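Local coordinates for molybdopterin biosynthesis protein MoaB (Sulfolobus tokodaii, PDB 3IWT) that probably binds molybdopterin and takes part in a late step of molybdenum cofactor biosynthesis, at residues G42-I45 with K46-I50; L159-K162 with E163-P167. All coordinates share one frame; numbering follows the deposited sequence.

Contact 1 of 2, residues G42-I45 with K46-I50; sequences GDII and KQLLI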
ATOM      1  N   GLY A  42      32.891   2.513   4.611  1.00 45.48           N
ATOM      2  CA  GLY A  42      32.843   1.472   5.657  1.00 45.50           C
ATOM      3  C   GLY A  42      33.862   1.762   6.744  1.00 45.47           C
ATOM      4  O   GLY A  42      33.585   1.590   7.937  1.00 46.30           O
ATOM      5  N   ASP A  43      35.052   2.183   6.321  1.00 45.00           N
ATOM      6  CA  ASP A  43      36.151   2.533   7.237  1.00 45.19           C
ATOM      7  C   ASP A  43      35.785   3.682   8.163  1.00 44.43           C
ATOM      8  O   ASP A  43      36.050   3.620   9.353  1.00 43.88           O
ATOM      9  CB  ASP A  43      37.417   2.891   6.447  1.00 45.11           C
ATOM     10  CG  ASP A  43      38.100   1.664   5.844  1.00 46.72           C
ATOM     11  OD1 ASP A  43      37.624   0.530   6.054  1.00 45.31           O
ATOM     12  OD2 ASP A  43      39.105   1.836   5.135  1.00 46.18           O
ATOM     13  N   ILE A  44      35.150   4.710   7.618  1.00 44.70           N
ATOM     14  CA  ILE A  44      34.669   5.849   8.412  1.00 45.43           C
ATOM     15  C   ILE A  44      33.651   5.416   9.473  1.00 44.95           C
ATOM     16  O   ILE A  44      33.724   5.856  10.615  1.00 44.18           O
ATOM     17  CB  ILE A  44      34.050   6.972   7.495  1.00 45.77           C
ATOM     18  CG1 ILE A  44      35.149   7.788   6.828  1.00 47.47           C
ATOM     19  CG2 ILE A  44      33.146   7.929   8.290  1.00 46.65           C
ATOM     20  CD1 ILE A  44      34.651   8.696   5.694  1.00 47.40           C
ATOM     21  N   ILE A  45      32.713   4.548   9.089  1.00 44.99           N
ATOM     22  CA  ILE A  45      31.686   4.060  10.000  1.00 45.29           C
ATOM     23  C   ILE A  45      32.343   3.297  11.154  1.00 45.56           C
ATOM     24  O   ILE A  45      32.065   3.574  12.313  1.00 45.89           O
ATOM     25  CB  ILE A  45      30.666   3.164   9.268  1.00 45.13           C
ATOM     26  CG1 ILE A  45      29.861   3.998   8.255  1.00 45.65           C
ATOM     27  CG2 ILE A  45      29.740   2.439  10.266  1.00 45.70           C
ATOM     28  CD1 ILE A  45      28.958   3.155   7.325  1.00 45.44           C
ATOM     29  N   LYS A  46      33.249   2.384  10.833  1.00 45.30           N
ATOM     30  CA  LYS A  46      33.950   1.607  11.858  1.00 46.11           C
ATOM     31  C   LYS A  46      34.734   2.487  12.828  1.00 46.32           C
ATOM     32  O   LYS A  46      34.593   2.352  14.049  1.00 45.62           O
ATOM     33  CB  LYS A  46      34.884   0.600  11.195  1.00 46.06           C
ATOM     34  CG  LYS A  46      34.174  -0.500  10.426  1.00 46.46           C
ATOM     35  CD  LYS A  46      35.137  -1.204   9.486  1.00 46.77           C
ATOM     36  CE  LYS A  46      34.442  -2.357   8.775  1.00 47.69           C
ATOM     37  NZ  LYS A  46      35.379  -3.101   7.885  1.00 46.71           N
ATOM     38  N   GLN A  47      35.531   3.393  12.255  1.00 46.81           N
ATOM     39  CA  GLN A  47      36.410   4.322  12.984  1.00 47.89           C
ATOM     40  C   GLN A  47      35.583   5.163  13.982  1.00 47.43           C
ATOM     41  O   GLN A  47      35.924   5.249  15.170  1.00 46.19           O
ATOM     42  CB  GLN A  47      37.057   5.267  11.955  1.00 48.23           C
ATOM     43  CG  GLN A  47      38.571   5.402  11.956  0.50 49.21           C
ATOM     44  CD  GLN A  47      39.005   6.725  11.324  0.50 49.02           C
ATOM     45  OE1 GLN A  47      38.675   7.009  10.168  0.50 50.90           O
ATOM     46  NE2 GLN A  47      39.702   7.553  12.092  0.50 53.53           N
ATOM     47  N   LEU A  48      34.498   5.778  13.478  1.00 46.53           N
ATOM     48  CA  LEU A  48      33.660   6.664  14.296  1.00 46.97           C
ATOM     49  C   LEU A  48      32.904   5.892  15.353  1.00 46.40           C
ATOM     50  O   LEU A  48      32.770   6.352  16.486  1.00 46.51           O
ATOM     51  CB  LEU A  48      32.662   7.481  13.446  1.00 47.09           C
ATOM     52  CG  LEU A  48      33.196   8.699  12.674  1.00 47.96           C
ATOM     53  CD1 LEU A  48      32.119   9.276  11.752  1.00 48.16           C
ATOM     54  CD2 LEU A  48      33.739   9.750  13.631  1.00 50.14           C
ATOM     55  N   LEU A  49      32.360   4.725  14.972  1.00 46.88           N
ATOM     56  CA  LEU A  49      31.639   3.875  15.917  1.00 47.61           C
ATOM     57  C   LEU A  49      32.538   3.419  17.055  1.00 46.75           C
ATOM     58  O   LEU A  49      32.156   3.513  18.232  1.00 49.66           O
ATOM     59  CB  LEU A  49      31.050   2.624  15.261  1.00 46.06           C
ATOM     60  CG  LEU A  49      29.791   2.821  14.418  1.00 46.46           C
ATOM     61  CD1 LEU A  49      29.498   1.496  13.700  1.00 45.86           C
ATOM     62  CD2 LEU A  49      28.572   3.315  15.243  1.00 43.61           C
ATOM     63  N   ILE A  50      33.764   2.995  16.721  1.00 49.44           N
ATOM     64  CA  ILE A  50      34.818   2.610  17.727  1.00 48.71           C
ATOM     65  C   ILE A  50      35.357   3.763  18.592  1.00 50.00           C
ATOM     66  O   ILE A  50      35.711   3.610  19.823  1.00 50.54           O
ATOM     67  CB  ILE A  50      36.014   1.904  17.011  1.00 49.17           C
ATOM     68  CG1 ILE A  50      35.552   0.525  16.491  1.00 48.82           C
ATOM     69  CG2 ILE A  50      37.204   1.758  17.958  1.00 48.42           C
ATOM     70  CD1 ILE A  50      36.495  -0.182  15.538  1.00 49.64           C
TER
HETATM   71  O   HOH W   1      35.429  -1.083   5.649  1.00 43.92           O
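Lys-46 reaches back along its own helix over Gly-42, and its side chain can be followed from root to tip. CB starts close to the Gly-42 carbonyl, whose O also accepts the bond from Lys-46 N at 3.0 Å. With CG anti to the carbonyl carbon (chi1 -67°), the chain is directed back toward the preceding turn, and CG passes 3.3 Å from Gly-42 O. CD runs on past the same oxygen, and CE is 4.1 Å from Gly-42 O. The extended chain then delivers NZ to a water 3.0 Å away, which in turn donates to Asp-43 OD1 at 2.8 Å. Beyond the segment, the lysine makes a cation-pi contact with Tyr-59. Elsewhere on the helix, Ile-44 lies alongside Leu-48, and Ile-45 alongside Leu-49, where Ile-45 CG2 meets Leu-49 CD1 at 3.6 Å. Successive i to i+4 bonds, from Lys-46 N through Leu-49 N, hold the backbone of this regular helix. The charges of Lys-46 and Asp-43 meet through water rather than directly, with Lys-46 NZ 4.6 Å from Asp-43 OD1, an arrangement likely to give a modest, solvent-screened attraction.

Contact 2 of 2, residues L159-K162 with E163-P167; sequences LALK and ELILP
Glu-163 folds back over Leu-159: its N donates to Leu-159 O, and in the conformer described its CG lies 3.8 Å from Leu-159 CD1, the side chains crossing at a slant. A bend at chi2 (-53°) brings OE2 3.7 Å from Lys-162 CB. At Leu-164 the helix widens. Both Leu-164 N and Ile-165 N donate to Ala-160 O, each at 3.0 Å, the first along a more bent path (146°) than the second; this bifurcated acceptor opens a pi-type turn. Ile-165 sets CG1 beside that oxygen, and its CG2 is 4.3 Å from Leu-161 CD2. Leu-166 N gives Leu-161 O a bond of 2.8 Å in the carbonyl plane, while its CB and CG crowd the same oxygen. Replacing Leu-166 with an alanine would probably leave Leu-161 O without the CG and CD1 that lie against it and open a gap beside Leu-49. Pro-167, lacking an N-H, rests CG 3.4 Å from Lys-162 O, where the helix kinks. Here Ala-160 and Leu-164 face helix 112-123, Ile-165 packs on strand 145-150, Leu-161 and Leu-166 meet helix 40-51, and the Leu-164 side chain packs on Ala-130 and its O is hydrogen-bonded to Tyr-133 OH, both of the second subunit.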
ATOM      1  N   LEU A 159      28.195  12.442   8.030  1.00 43.53           N
ATOM      2  CA  LEU A 159      27.112  13.314   8.468  1.00 43.20           C
ATOM      3  C   LEU A 159      26.033  12.564   9.231  1.00 43.32           C
ATOM      4  O   LEU A 159      25.578  13.035  10.262  1.00 43.49           O
ATOM      5  CB  LEU A 159      26.464  13.990   7.253  1.00 42.97           C
ATOM      6  CG  LEU A 159      25.411  15.085   7.517  1.00 43.43           C
ATOM      7  CD1 LEU A 159      26.049  16.294   8.219  1.00 44.74           C
ATOM      8  CD2 LEU A 159      24.739  15.499   6.216  1.00 43.89           C
ATOM      9  N   ALA A 160      25.591  11.417   8.694  1.00 42.41           N
ATOM     10  CA  ALA A 160      24.562  10.604   9.317  1.00 43.13           C
ATOM     11  C   ALA A 160      25.028  10.140  10.685  1.00 43.27           C
ATOM     12  O   ALA A 160      24.295  10.256  11.659  1.00 42.85           O
ATOM     13  CB  ALA A 160      24.214   9.391   8.420  1.00 42.06           C
ATOM     14  N   LEU A 161      26.260   9.637  10.765  1.00 43.91           N
ATOM     15  CA  LEU A 161      26.789   9.173  12.049  1.00 45.27           C
ATOM     16  C   LEU A 161      26.887  10.250  13.131  1.00 44.99           C
ATOM     17  O   LEU A 161      26.423  10.057  14.259  1.00 44.38           O
ATOM     18  CB  LEU A 161      28.154   8.528  11.855  1.00 45.69           C
ATOM     19  CG  LEU A 161      28.145   7.095  11.329  1.00 48.40           C
ATOM     20  CD1 LEU A 161      29.525   6.820  10.712  1.00 51.37           C
ATOM     21  CD2 LEU A 161      27.814   6.120  12.471  1.00 51.52           C
ATOM     22  N   LYS A 162      27.534  11.361  12.802  1.00 46.00           N
ATOM     23  CA  LYS A 162      27.761  12.418  13.766  1.00 45.90           C
ATOM     24  C   LYS A 162      26.496  13.152  14.197  1.00 46.05           C
ATOM     25  O   LYS A 162      26.316  13.431  15.384  1.00 45.58           O
ATOM     26  CB  LYS A 162      28.761  13.436  13.206  1.00 46.96           C
ATOM     27  CG  LYS A 162      30.139  12.871  12.960  1.00 46.60           C
ATOM     28  CD  LYS A 162      31.063  14.004  12.570  1.00 47.95           C
ATOM     29  CE  LYS A 162      32.469  13.577  12.335  1.00 48.76           C
ATOM     30  NZ  LYS A 162      33.308  14.844  12.054  1.00 51.65           N
ATOM     31  N   GLU A 163      25.607  13.436  13.246  1.00 45.93           N
ATOM     32  CA  GLU A 163      24.467  14.268  13.552  0.70 46.24           C
ATOM     33  C   GLU A 163      23.245  13.470  14.007  1.00 46.03           C
ATOM     34  O   GLU A 163      22.493  13.953  14.844  1.00 46.15           O
ATOM     35  CB  GLU A 163      24.159  15.167  12.353  0.70 46.67           C
ATOM     36  CG  GLU A 163      25.364  16.016  11.927  0.70 48.25           C
ATOM     37  CD  GLU A 163      25.949  16.792  13.078  0.70 48.13           C
ATOM     38  OE1 GLU A 163      25.184  17.444  13.811  0.70 50.48           O
ATOM     39  OE2 GLU A 163      27.171  16.731  13.278  0.70 49.92           O
ATOM     40  N   LEU A 164      23.056  12.240  13.494  1.00 45.98           N
ATOM     41  CA  LEU A 164      21.825  11.492  13.757  1.00 45.64           C
ATOM     42  C   LEU A 164      21.942  10.142  14.477  1.00 45.40           C
ATOM     43  O   LEU A 164      21.122   9.842  15.336  1.00 45.09           O
ATOM     44  CB  LEU A 164      21.079  11.272  12.431  1.00 46.24           C
ATOM     45  CG  LEU A 164      20.733  12.550  11.652  1.00 47.28           C
ATOM     46  CD1 LEU A 164      19.888  12.173  10.443  1.00 46.31           C
ATOM     47  CD2 LEU A 164      19.995  13.553  12.510  1.00 46.72           C
ATOM     48  N   ILE A 165      22.946   9.342  14.134  1.00 44.44           N
ATOM     49  CA  ILE A 165      23.073   8.007  14.704  1.00 44.77           C
ATOM     50  C   ILE A 165      23.727   8.044  16.088  1.00 44.71           C
ATOM     51  O   ILE A 165      23.131   7.592  17.073  1.00 44.86           O
ATOM     52  CB  ILE A 165      23.811   7.043  13.733  1.00 44.29           C
ATOM     53  CG1 ILE A 165      23.047   6.976  12.401  1.00 43.21           C
ATOM     54  CG2 ILE A 165      24.026   5.678  14.384  1.00 43.21           C
ATOM     55  CD1 ILE A 165      23.683   6.058  11.368  1.00 44.74           C
ATOM     56  N   LEU A 166      24.939   8.579  16.182  1.00 44.86           N
ATOM     57  CA  LEU A 166      25.653   8.580  17.470  1.00 45.65           C
ATOM     58  C   LEU A 166      24.843   9.214  18.619  1.00 46.14           C
ATOM     59  O   LEU A 166      24.794   8.648  19.704  1.00 46.21           O
ATOM     60  CB  LEU A 166      27.055   9.211  17.338  1.00 45.84           C
ATOM     61  CG  LEU A 166      28.047   8.403  16.466  1.00 46.83           C
ATOM     62  CD1 LEU A 166      29.364   9.169  16.249  1.00 43.86           C
ATOM     63  CD2 LEU A 166      28.338   6.997  17.022  1.00 47.56           C
ATOM     64  N   PRO A 167      24.196  10.377  18.393  1.00 47.46           N
ATOM     65  CA  PRO A 167      23.452  11.030  19.492  1.00 47.91           C
ATOM     66  C   PRO A 167      22.177  10.349  20.003  1.00 48.05           C
ATOM     67  O   PRO A 167      21.805  10.559  21.164  1.00 47.73           O
ATOM     68  CB  PRO A 167      23.094  12.404  18.894  1.00 48.52           C
ATOM     69  CG  PRO A 167      24.039  12.589  17.763  1.00 49.18           C
ATOM     70  CD  PRO A 167      24.179  11.224  17.186  1.00 47.26           C
TER

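In the fold
Contacts 1 and 2 follow one another along the chain, in helix 40-51 and in the C-terminal helix 154-176, with centres about 12 Å apart. The two helices pack together through Leu-161, whose CD1 lies 3.6 Å from Ile-45 CA and 3.7 Å from Leu-48 CD1; Leu-49 adds contacts to Leu-161 and Leu-166. Both helices also rest on the mixed sheet: contact 1 on strands 17-23, 55-62 and 84-88, contact 2 on strand 145-150. The pair thus joins an early helix to the last one within the probable molybdopterin-binding domain, and contrasts a regular helical turn with a widened one that also reaches the second subunit.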